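PDB 4ZVA: diguanylate cyclase DosC from Escherichia coli, which joins two GTP molecules into the second messenger cyclic-di-GMP, probably under the control of oxygen bound at the haem of its globin sensor domain. Local coordinates for residues E48-N53 and G97-I102; S62-W67 and R108-I113; I69-A74 and Q84-V89. One frame throughout, in Å; residues are numbered along the deposited sequence.

Contact 1. Residues E48-N53 and G97-I102; sequences EEFLSN and GIPVEI. With HEM (protoporphyrin IX containing Fe), chain C.
The aromatic ring of Phe50 lies with one face over Ile98 in the all-helical globin fold of this sensor domain, where the loop before helix 54-72 meets the linker between helices 79-96 and 100-119. The two side chains run past each other in opposite directions. Ile98 CG1 stands 3.7 Å from the centroid of the Phe50 ring and 16° off its normal, the geometry of a CH-pi contact. At the far end of the ring, Phe50 CZ comes within 3.7 Å of Pro99 CD, and the Gly97 carbonyl oxygen approaches it obliquely. Gly97, with positive phi, is the C-prime residue of a Schellman motif closing helix 79-96, and Pro99 is the N-cap residue of the next helix, so the ring packs against a sharp helix-to-helix junction. Because Ile98 CG1 is anti to the carbonyl carbon (chi1 -53°) and the chain then extends (chi2 174°), CG1 serves the ring while CD1 reaches the haem. Leu51 CD2 lies 4.0 Å from the haem methyl HEM CMA. Ile98 CD1 ends 3.4 Å from the methine carbon HEM CHB.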
# COMPACT_ATOMS: atom_id res chain seq x y z
N GLU A 48 18.81 -8.56 -4.25
CA GLU A 48 19.88 -9.29 -3.58
C GLU A 48 21.24 -8.65 -3.87
O GLU A 48 22.17 -8.75 -3.06
CB GLU A 48 19.87 -10.76 -4.02
CG GLU A 48 20.78 -11.68 -3.21
CD GLU A 48 22.20 -11.71 -3.74
OE1 GLU A 48 22.41 -11.33 -4.91
OE2 GLU A 48 23.11 -12.12 -2.98
N GLU A 49 21.34 -7.99 -5.02
CA GLU A 49 22.57 -7.33 -5.43
C GLU A 49 23.01 -6.25 -4.43
O GLU A 49 24.20 -6.08 -4.17
CB GLU A 49 22.40 -6.70 -6.81
CG GLU A 49 23.64 -6.02 -7.35
CD GLU A 49 23.38 -5.25 -8.63
OE1 GLU A 49 22.22 -5.26 -9.10
OE2 GLU A 49 24.33 -4.64 -9.17
N PHE A 50 22.03 -5.54 -3.87
CA PHE A 50 22.32 -4.43 -2.97
C PHE A 50 22.59 -4.90 -1.55
O PHE A 50 22.94 -4.10 -0.68
CB PHE A 50 21.16 -3.43 -2.98
CG PHE A 50 20.81 -2.91 -4.34
CD1 PHE A 50 21.55 -1.89 -4.92
CD2 PHE A 50 19.74 -3.44 -5.05
CE1 PHE A 50 21.23 -1.41 -6.17
CE2 PHE A 50 19.42 -2.96 -6.30
CZ PHE A 50 20.17 -1.95 -6.87
N LEU A 51 22.43 -6.20 -1.32
CA LEU A 51 22.65 -6.77 0.00
C LEU A 51 23.70 -7.87 -0.09
O LEU A 51 23.37 -9.06 -0.13
CB LEU A 51 21.34 -7.33 0.57
CG LEU A 51 20.10 -6.45 0.37
CD1 LEU A 51 18.84 -7.17 0.83
CD2 LEU A 51 20.25 -5.12 1.09
N SER A 52 24.97 -7.48 -0.13
CA SER A 52 26.04 -8.41 -0.45
C SER A 52 27.07 -8.61 0.66
O SER A 52 28.01 -9.38 0.51
CB SER A 52 26.76 -7.95 -1.72
OG SER A 52 25.88 -7.93 -2.83
N ASN A 53 26.89 -7.92 1.78
CA ASN A 53 27.82 -8.06 2.89
C ASN A 53 27.15 -7.88 4.25
O ASN A 53 26.07 -7.29 4.35
CB ASN A 53 28.98 -7.08 2.74
CG ASN A 53 28.53 -5.63 2.81
OD1 ASN A 53 28.43 -5.05 3.89
ND2 ASN A 53 28.26 -5.05 1.65
N GLY A 97 21.78 3.32 -6.03
CA GLY A 97 21.25 2.98 -7.34
C GLY A 97 20.15 1.93 -7.27
O GLY A 97 20.10 1.01 -8.09
N ILE A 98 19.27 2.07 -6.29
CA ILE A 98 18.17 1.14 -6.09
C ILE A 98 16.91 1.61 -6.82
O ILE A 98 16.41 2.70 -6.56
CB ILE A 98 17.85 0.96 -4.60
CG1 ILE A 98 19.12 0.58 -3.84
CG2 ILE A 98 16.76 -0.09 -4.41
CD1 ILE A 98 18.93 0.51 -2.35
N PRO A 99 16.40 0.78 -7.74
CA PRO A 99 15.21 1.09 -8.54
C PRO A 99 13.97 1.34 -7.69
O PRO A 99 13.82 0.74 -6.63
CB PRO A 99 15.03 -0.16 -9.41
CG PRO A 99 16.37 -0.81 -9.44
CD PRO A 99 16.97 -0.53 -8.09
N VAL A 100 13.10 2.23 -8.15
CA VAL A 100 11.89 2.60 -7.42
C VAL A 100 10.98 1.40 -7.19
O VAL A 100 10.35 1.28 -6.13
CB VAL A 100 11.10 3.70 -8.16
CG1 VAL A 100 9.96 4.21 -7.29
CG2 VAL A 100 12.02 4.84 -8.54
N GLU A 101 10.91 0.50 -8.17
CA GLU A 101 10.05 -0.67 -8.06
C GLU A 101 10.64 -1.70 -7.10
O GLU A 101 9.92 -2.56 -6.59
CB GLU A 101 9.81 -1.30 -9.43
CG GLU A 101 11.01 -2.02 -10.03
CD GLU A 101 11.96 -1.09 -10.75
OE1 GLU A 101 11.66 0.12 -10.84
OE2 GLU A 101 13.00 -1.57 -11.25
N ILE A 102 11.94 -1.60 -6.84
CA ILE A 102 12.58 -2.46 -5.86
C ILE A 102 12.25 -1.96 -4.45
O ILE A 102 11.98 -2.75 -3.55
CB ILE A 102 14.11 -2.51 -6.07
CG1 ILE A 102 14.44 -3.21 -7.38
CG2 ILE A 102 14.79 -3.23 -4.92
CD1 ILE A 102 13.95 -4.64 -7.43
CHA HEM C . 19.28 2.15 3.59
CHB HEM C . 18.49 -1.43 0.42
CHC HEM C . 13.73 -0.71 0.91
CHD HEM C . 14.54 2.05 4.81
C1A HEM C . 19.50 1.10 2.72
C2A HEM C . 20.77 0.51 2.37
C3A HEM C . 20.54 -0.48 1.50
C4A HEM C . 19.12 -0.55 1.26
CMA HEM C . 21.60 -1.39 0.85
CAA HEM C . 22.17 0.91 2.90
CBA HEM C . 22.20 0.75 4.42
CGA HEM C . 23.62 0.85 4.91
O1A HEM C . 24.55 0.48 4.14
O2A HEM C . 23.82 1.28 6.07
C1B HEM C . 17.13 -1.57 0.29
C2B HEM C . 16.44 -2.58 -0.50
C3B HEM C . 15.12 -2.37 -0.36
C4B HEM C . 14.94 -1.24 0.52
CMB HEM C . 17.19 -3.65 -1.33
CAB HEM C . 13.92 -3.14 -0.97
CBB HEM C . 14.02 -4.23 -1.73
C1C HEM C . 13.52 0.02 2.06
C2C HEM C . 12.25 0.24 2.72
C3C HEM C . 12.48 1.01 3.80
C4C HEM C . 13.90 1.29 3.85
CMC HEM C . 10.92 -0.35 2.20
CAC HEM C . 11.49 1.54 4.87
CBC HEM C . 10.18 1.24 4.91
C1D HEM C . 15.88 2.35 4.85
C2D HEM C . 16.52 3.18 5.86
C3D HEM C . 18.01 3.21 5.48
C4D HEM C . 18.11 2.40 4.28
CMD HEM C . 15.82 3.87 7.05
CAD HEM C . 19.16 3.94 6.19
CBD HEM C . 18.89 5.45 6.18
CGD HEM C . 20.16 6.20 6.50
O1D HEM C . 20.06 7.43 6.79
O2D HEM C . 21.25 5.59 6.47
NA HEM C . 18.51 0.43 2.02
NB HEM C . 16.18 -0.77 0.90
NC HEM C . 14.50 0.68 2.77
ND HEM C . 16.85 1.91 3.95
FE HEM C . 16.49 0.76 2.25

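Contact 2. Residues S62-W67 and R108-I113; sequences SAMERW and RVLKKI. With HEM (protoporphyrin IX containing Fe), chain C.
Leu110 of helix 100-119 meets Trp67 and Met64 of helix 54-72 in the buried interior of the globin fold, at the edge of the haem pocket. The contact is wholly apolar and small, 94 Å² summed over both sides, and the nearest CA atoms, those of Met64 and Leu110, are 10.0 Å apart; the helices therefore meet through side-chain ends. Leu110 reaches across with CG anti to the backbone N (chi1 178°), which carries its CD2 methyl to within 3.8 Å of Trp67 CZ3, on the benzene half of the indole. That approach is oblique to the ring. Met64 adds a looser touch from its terminal methyl, CE lying 4.4 Å from Leu110 CD2.

Both side chains of helix 54-72 meet the haem at one pyrrole. The bend of Met64 at chi2 (-64°) brings SD onto the macrocycle, 3.5 Å from HEM C3C, and the further bend at chi3 (-51°) sets the direction of CE, the methyl that meets Leu110. Trp67 offers one indole face to the vinyl group on that pyrrole, whose end carbon HEM CBC lies 3.1 Å above the ring plane, toward its rim. The indole nitrogen NE1 is hydrogen-bonded to Gln86 OE1 of helix 79-96, which should restrain rotation of the indole, while Ala142 and Met146 of helix 125-147 also pack on it. Nearby, Lys111 forms salt bridges with Asp140 of its own chain and Asp140 of the second subunit, which puts helix 100-119 at the dimer interface. Leu110 CD2 itself reaches the vinyl group, lying 4.1 Å from HEM CBC.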
# COMPACT_ATOMS: atom_id res chain seq x y z
N SER A 62 19.04 -2.64 11.55
CA SER A 62 18.96 -1.66 12.62
C SER A 62 18.21 -0.41 12.17
O SER A 62 17.44 0.17 12.93
CB SER A 62 20.35 -1.30 13.13
OG SER A 62 20.29 -0.25 14.08
N ALA A 63 18.45 -0.00 10.93
CA ALA A 63 17.79 1.17 10.37
C ALA A 63 16.29 0.91 10.19
O ALA A 63 15.47 1.80 10.41
CB ALA A 63 18.42 1.56 9.05
N MET A 64 15.94 -0.30 9.78
CA MET A 64 14.54 -0.66 9.56
C MET A 64 13.74 -0.66 10.86
O MET A 64 12.60 -0.21 10.88
CB MET A 64 14.44 -2.03 8.89
CG MET A 64 14.65 -2.02 7.38
SD MET A 64 13.40 -1.08 6.49
CE MET A 64 11.89 -1.78 7.16
N GLU A 65 14.34 -1.16 11.94
CA GLU A 65 13.69 -1.15 13.24
C GLU A 65 13.30 0.26 13.66
O GLU A 65 12.19 0.51 14.11
CB GLU A 65 14.59 -1.76 14.32
CG GLU A 65 14.56 -3.26 14.41
CD GLU A 65 15.15 -3.76 15.72
OE1 GLU A 65 14.78 -3.22 16.78
OE2 GLU A 65 15.99 -4.67 15.68
N ARG A 66 14.26 1.17 13.52
CA ARG A 66 14.04 2.57 13.86
C ARG A 66 12.97 3.17 12.96
O ARG A 66 12.11 3.92 13.42
CB ARG A 66 15.35 3.35 13.74
CG ARG A 66 15.26 4.80 14.17
CD ARG A 66 16.58 5.52 13.91
NE ARG A 66 17.73 4.64 14.12
CZ ARG A 66 18.56 4.25 13.16
NH1 ARG A 66 18.38 4.66 11.91
NH2 ARG A 66 19.57 3.44 13.44
N TRP A 67 13.02 2.84 11.67
CA TRP A 67 12.07 3.37 10.70
C TRP A 67 10.64 2.95 11.05
O TRP A 67 9.73 3.78 11.10
CB TRP A 67 12.42 2.91 9.29
CG TRP A 67 11.62 3.60 8.22
CD1 TRP A 67 12.00 4.69 7.48
CD2 TRP A 67 10.30 3.26 7.77
NE1 TRP A 67 11.00 5.04 6.60
CE2 TRP A 67 9.95 4.18 6.76
CE3 TRP A 67 9.38 2.26 8.12
CZ2 TRP A 67 8.72 4.13 6.09
CZ3 TRP A 67 8.16 2.21 7.46
CH2 TRP A 67 7.84 3.14 6.46
N ARG A 108 5.85 -3.38 0.10
CA ARG A 108 4.80 -4.38 -0.01
C ARG A 108 5.11 -5.55 0.91
O ARG A 108 4.22 -6.08 1.58
CB ARG A 108 4.63 -4.87 -1.45
CG ARG A 108 3.40 -5.74 -1.64
CD ARG A 108 3.24 -6.20 -3.08
NE ARG A 108 4.24 -7.18 -3.46
CZ ARG A 108 4.19 -8.47 -3.13
NH1 ARG A 108 3.19 -8.93 -2.41
NH2 ARG A 108 5.15 -9.30 -3.53
N VAL A 109 6.38 -5.96 0.93
CA VAL A 109 6.82 -7.04 1.81
C VAL A 109 6.57 -6.67 3.27
O VAL A 109 6.05 -7.49 4.04
CB VAL A 109 8.32 -7.35 1.62
CG1 VAL A 109 8.81 -8.30 2.69
CG2 VAL A 109 8.56 -7.92 0.23
N LEU A 110 6.92 -5.44 3.64
CA LEU A 110 6.74 -4.96 5.00
C LEU A 110 5.27 -4.99 5.41
O LEU A 110 4.92 -5.50 6.47
CB LEU A 110 7.29 -3.54 5.14
CG LEU A 110 7.10 -2.89 6.52
CD1 LEU A 110 7.81 -3.71 7.60
CD2 LEU A 110 7.60 -1.45 6.51
N LYS A 111 4.41 -4.44 4.56
CA LYS A 111 2.97 -4.44 4.82
C LYS A 111 2.42 -5.86 4.90
O LYS A 111 1.52 -6.14 5.69
CB LYS A 111 2.23 -3.64 3.75
CG LYS A 111 2.43 -2.14 3.85
CD LYS A 111 1.74 -1.38 2.73
CE LYS A 111 2.45 -1.59 1.40
NZ LYS A 111 1.88 -0.74 0.32
N LYS A 112 2.97 -6.76 4.09
CA LYS A 112 2.53 -8.14 4.06
C LYS A 112 2.81 -8.86 5.38
O LYS A 112 1.94 -9.55 5.91
CB LYS A 112 3.19 -8.89 2.90
CG LYS A 112 2.83 -10.37 2.85
CD LYS A 112 3.53 -11.09 1.71
CE LYS A 112 3.27 -12.59 1.77
NZ LYS A 112 3.92 -13.32 0.65
N ILE A 113 4.02 -8.72 5.89
CA ILE A 113 4.42 -9.44 7.10
C ILE A 113 3.92 -8.77 8.37
O ILE A 113 3.93 -9.37 9.45
CB ILE A 113 5.95 -9.59 7.19
CG1 ILE A 113 6.63 -8.22 7.24
CG2 ILE A 113 6.46 -10.41 6.02
CD1 ILE A 113 8.13 -8.30 7.46
CHA HEM C . 19.28 2.15 3.59
CHB HEM C . 18.49 -1.43 0.42
CHC HEM C . 13.73 -0.71 0.91
CHD HEM C . 14.54 2.05 4.81
C1A HEM C . 19.50 1.10 2.72
C2A HEM C . 20.77 0.51 2.37
C3A HEM C . 20.54 -0.48 1.50
C4A HEM C . 19.12 -0.55 1.26
CMA HEM C . 21.60 -1.39 0.85
CAA HEM C . 22.17 0.91 2.90
CBA HEM C . 22.20 0.75 4.42
CGA HEM C . 23.62 0.85 4.91
O1A HEM C . 24.55 0.48 4.14
O2A HEM C . 23.82 1.28 6.07
C1B HEM C . 17.13 -1.57 0.29
C2B HEM C . 16.44 -2.58 -0.50
C3B HEM C . 15.12 -2.37 -0.36
C4B HEM C . 14.94 -1.24 0.52
CMB HEM C . 17.19 -3.65 -1.33
CAB HEM C . 13.92 -3.14 -0.97
CBB HEM C . 14.02 -4.23 -1.73
C1C HEM C . 13.52 0.02 2.06
C2C HEM C . 12.25 0.24 2.72
C3C HEM C . 12.48 1.01 3.80
C4C HEM C . 13.90 1.29 3.85
CMC HEM C . 10.92 -0.35 2.20
CAC HEM C . 11.49 1.54 4.87
CBC HEM C . 10.18 1.24 4.91
C1D HEM C . 15.88 2.35 4.85
C2D HEM C . 16.52 3.18 5.86
C3D HEM C . 18.01 3.21 5.48
C4D HEM C . 18.11 2.40 4.28
CMD HEM C . 15.82 3.87 7.05
CAD HEM C . 19.16 3.94 6.19
CBD HEM C . 18.89 5.45 6.18
CGD HEM C . 20.16 6.20 6.50
O1D HEM C . 20.06 7.43 6.79
O2D HEM C . 21.25 5.59 6.47
NA HEM C . 18.51 0.43 2.02
NB HEM C . 16.18 -0.77 0.90
NC HEM C . 14.50 0.68 2.77
ND HEM C . 16.85 1.91 3.95
FE HEM C . 16.49 0.76 2.25

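Contact 3. Residues I69-A74 and Q84-V89; sequences INVLSA and QIQHTV. With HEM (protoporphyrin IX containing Fe), chain C.
A chi1 of -47° followed by a bend at chi2 (-48°) folds the Gln86 side chain back, so that its amide end comes nearer to helix 54-72 than the direction of its CB bond would suggest. On the other side Val71 has CG2 anti to its carbonyl carbon, presenting that methyl to Gln86. The two side chains meet at an oblique angle, Val71 CG2 lying 4.1 Å from Gln86 NE2. A similar pairing lies alongside: Asn70 and Ile85 both direct their CB bonds across the gap, and the extended end of Ile85 (chi2 180°) brings CD1 to 4.2 Å from Asn70 ND2. Both approaches thus set a methyl beside an amide nitrogen, at distances of van der Waals packing.

The segments belong to consecutive helices of the globin fold, 54-72 and 79-96, close to the turn that joins them. Their nearest CA atoms, Asn70 and Ile85, stand 9.5 Å apart, and only 90 Å² is buried in all. Helix 54-72 ends here: Ser73 is the first residue to leave helical geometry, and the Ile69 carbonyl oxygen accepts from both its backbone N and its hydroxyl, OG lying 2.8 Å from Ile69 O. Farther along helix 79-96, Val89 turns both methyls to the haem, CG1 approaching HEM C1D to 3.5 Å.

The Gln86 amide is satisfied by other partners, OE1 by Trp67 NE1 and NE2 by the Leu82 carbonyl oxygen. With both ends engaged, its rotation should be fixed, and the methyl of Val71 packs against a group already held. The chemistry therefore implies that dispersion joins 69-74 to 84-89, while a polar link between these helices is the hydrogen bond from Trp67 to Gln86.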
# COMPACT_ATOMS: atom_id res chain seq x y z
N ILE A 69 9.35 1.87 13.89
CA ILE A 69 8.88 2.48 15.12
C ILE A 69 8.53 3.96 14.91
O ILE A 69 7.49 4.41 15.36
CB ILE A 69 9.94 2.37 16.25
CG1 ILE A 69 10.16 0.90 16.61
CG2 ILE A 69 9.49 3.15 17.48
CD1 ILE A 69 11.26 0.69 17.64
N ASN A 70 9.40 4.69 14.22
CA ASN A 70 9.16 6.11 14.00
C ASN A 70 7.88 6.38 13.22
O ASN A 70 7.09 7.25 13.59
CB ASN A 70 10.35 6.74 13.26
CG ASN A 70 11.54 6.98 14.17
OD1 ASN A 70 11.38 7.26 15.36
ND2 ASN A 70 12.74 6.87 13.62
N VAL A 71 7.65 5.59 12.17
CA VAL A 71 6.48 5.79 11.32
C VAL A 71 5.18 5.40 12.02
O VAL A 71 4.22 6.16 12.02
CB VAL A 71 6.61 4.98 10.01
CG1 VAL A 71 5.29 4.95 9.25
CG2 VAL A 71 7.71 5.58 9.14
N LEU A 72 5.16 4.21 12.63
CA LEU A 72 3.93 3.71 13.23
C LEU A 72 3.59 4.41 14.55
O LEU A 72 2.45 4.35 15.01
CB LEU A 72 4.02 2.19 13.43
CG LEU A 72 4.11 1.39 12.13
CD1 LEU A 72 4.06 -0.11 12.39
CD2 LEU A 72 3.00 1.81 11.16
N SER A 73 4.58 5.06 15.16
CA SER A 73 4.36 5.79 16.41
C SER A 73 4.22 7.29 16.19
O SER A 73 4.34 8.08 17.13
CB SER A 73 5.50 5.53 17.40
OG SER A 73 5.77 4.14 17.51
N ALA A 74 3.98 7.68 14.94
CA ALA A 74 3.95 9.09 14.56
C ALA A 74 2.96 9.93 15.34
O ALA A 74 1.76 9.63 15.38
CB ALA A 74 3.65 9.21 13.07
N GLN A 84 11.43 14.52 6.58
CA GLN A 84 12.86 14.70 6.34
C GLN A 84 13.60 13.37 6.37
O GLN A 84 14.57 13.17 5.63
CB GLN A 84 13.47 15.65 7.38
CG GLN A 84 13.09 17.11 7.17
CD GLN A 84 13.48 17.61 5.79
OE1 GLN A 84 14.57 17.31 5.29
NE2 GLN A 84 12.59 18.38 5.17
N ILE A 85 13.14 12.46 7.22
CA ILE A 85 13.73 11.12 7.30
C ILE A 85 13.56 10.37 5.98
O ILE A 85 14.51 9.76 5.48
CB ILE A 85 13.10 10.31 8.44
CG1 ILE A 85 13.48 10.91 9.80
CG2 ILE A 85 13.54 8.85 8.37
CD1 ILE A 85 12.91 10.17 10.98
N GLN A 86 12.36 10.43 5.41
CA GLN A 86 12.08 9.75 4.15
C GLN A 86 12.94 10.30 3.02
O GLN A 86 13.41 9.56 2.16
CB GLN A 86 10.60 9.86 3.79
CG GLN A 86 9.64 9.56 4.92
CD GLN A 86 9.98 8.28 5.67
OE1 GLN A 86 10.33 7.27 5.07
NE2 GLN A 86 9.89 8.34 7.00
N HIS A 87 13.15 11.62 3.04
CA HIS A 87 14.03 12.26 2.07
C HIS A 87 15.45 11.73 2.20
O HIS A 87 16.11 11.46 1.20
CB HIS A 87 14.01 13.78 2.24
CG HIS A 87 12.81 14.44 1.64
ND1 HIS A 87 11.58 14.47 2.27
CD2 HIS A 87 12.64 15.09 0.47
CE1 HIS A 87 10.71 15.11 1.51
NE2 HIS A 87 11.33 15.49 0.41
N THR A 88 15.92 11.59 3.44
CA THR A 88 17.26 11.07 3.70
C THR A 88 17.41 9.65 3.17
O THR A 88 18.42 9.32 2.54
CB THR A 88 17.58 11.09 5.21
OG1 THR A 88 17.52 12.43 5.70
CG2 THR A 88 18.96 10.52 5.47
N VAL A 89 16.40 8.82 3.41
CA VAL A 89 16.41 7.44 2.94
C VAL A 89 16.38 7.40 1.42
O VAL A 89 17.04 6.57 0.80
CB VAL A 89 15.22 6.65 3.50
CG1 VAL A 89 15.26 5.21 3.01
CG2 VAL A 89 15.21 6.70 5.01
CHA HEM C . 19.28 2.15 3.59
CHB HEM C . 18.49 -1.43 0.42
CHC HEM C . 13.73 -0.71 0.91
CHD HEM C . 14.54 2.05 4.81
C1A HEM C . 19.50 1.10 2.72
C2A HEM C . 20.77 0.51 2.37
C3A HEM C . 20.54 -0.48 1.50
C4A HEM C . 19.12 -0.55 1.26
CMA HEM C . 21.60 -1.39 0.85
CAA HEM C . 22.17 0.91 2.90
CBA HEM C . 22.20 0.75 4.42
CGA HEM C . 23.62 0.85 4.91
O1A HEM C . 24.55 0.48 4.14
O2A HEM C . 23.82 1.28 6.07
C1B HEM C . 17.13 -1.57 0.29
C2B HEM C . 16.44 -2.58 -0.50
C3B HEM C . 15.12 -2.37 -0.36
C4B HEM C . 14.94 -1.24 0.52
CMB HEM C . 17.19 -3.65 -1.33
CAB HEM C . 13.92 -3.14 -0.97
CBB HEM C . 14.02 -4.23 -1.73
C1C HEM C . 13.52 0.02 2.06
C2C HEM C . 12.25 0.24 2.72
C3C HEM C . 12.48 1.01 3.80
C4C HEM C . 13.90 1.29 3.85
CMC HEM C . 10.92 -0.35 2.20
CAC HEM C . 11.49 1.54 4.87
CBC HEM C . 10.18 1.24 4.91
C1D HEM C . 15.88 2.35 4.85
C2D HEM C . 16.52 3.18 5.86
C3D HEM C . 18.01 3.21 5.48
C4D HEM C . 18.11 2.40 4.28
CMD HEM C . 15.82 3.87 7.05
CAD HEM C . 19.16 3.94 6.19
CBD HEM C . 18.89 5.45 6.18
CGD HEM C . 20.16 6.20 6.50
O1D HEM C . 20.06 7.43 6.79
O2D HEM C . 21.25 5.59 6.47
NA HEM C . 18.51 0.43 2.02
NB HEM C . 16.18 -0.77 0.90
NC HEM C . 14.50 0.68 2.77
ND HEM C . 16.85 1.91 3.95
FE HEM C . 16.49 0.76 2.25

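Contact 2 lies deepest, its centre about 5 Å from the centre of the chain and all its touching residues buried; contact 3 is partly buried, and contact 1, about 17 Å out, joins loops near the surface. Contacts 2 and 3 share helix 54-72 and touch directly through the Trp67-Gln86 pair, whereas contacts 1 and 2 share helix 100-119 without touching, their nearest atoms about 7 Å apart. Chemistry follows place: an aromatic face on an aliphatic chain at the periphery, purely apolar packing in the middle, and methyls against amides between successive helices. All three reach the haem; contacts 1 and 2 also adjoin the second subunit.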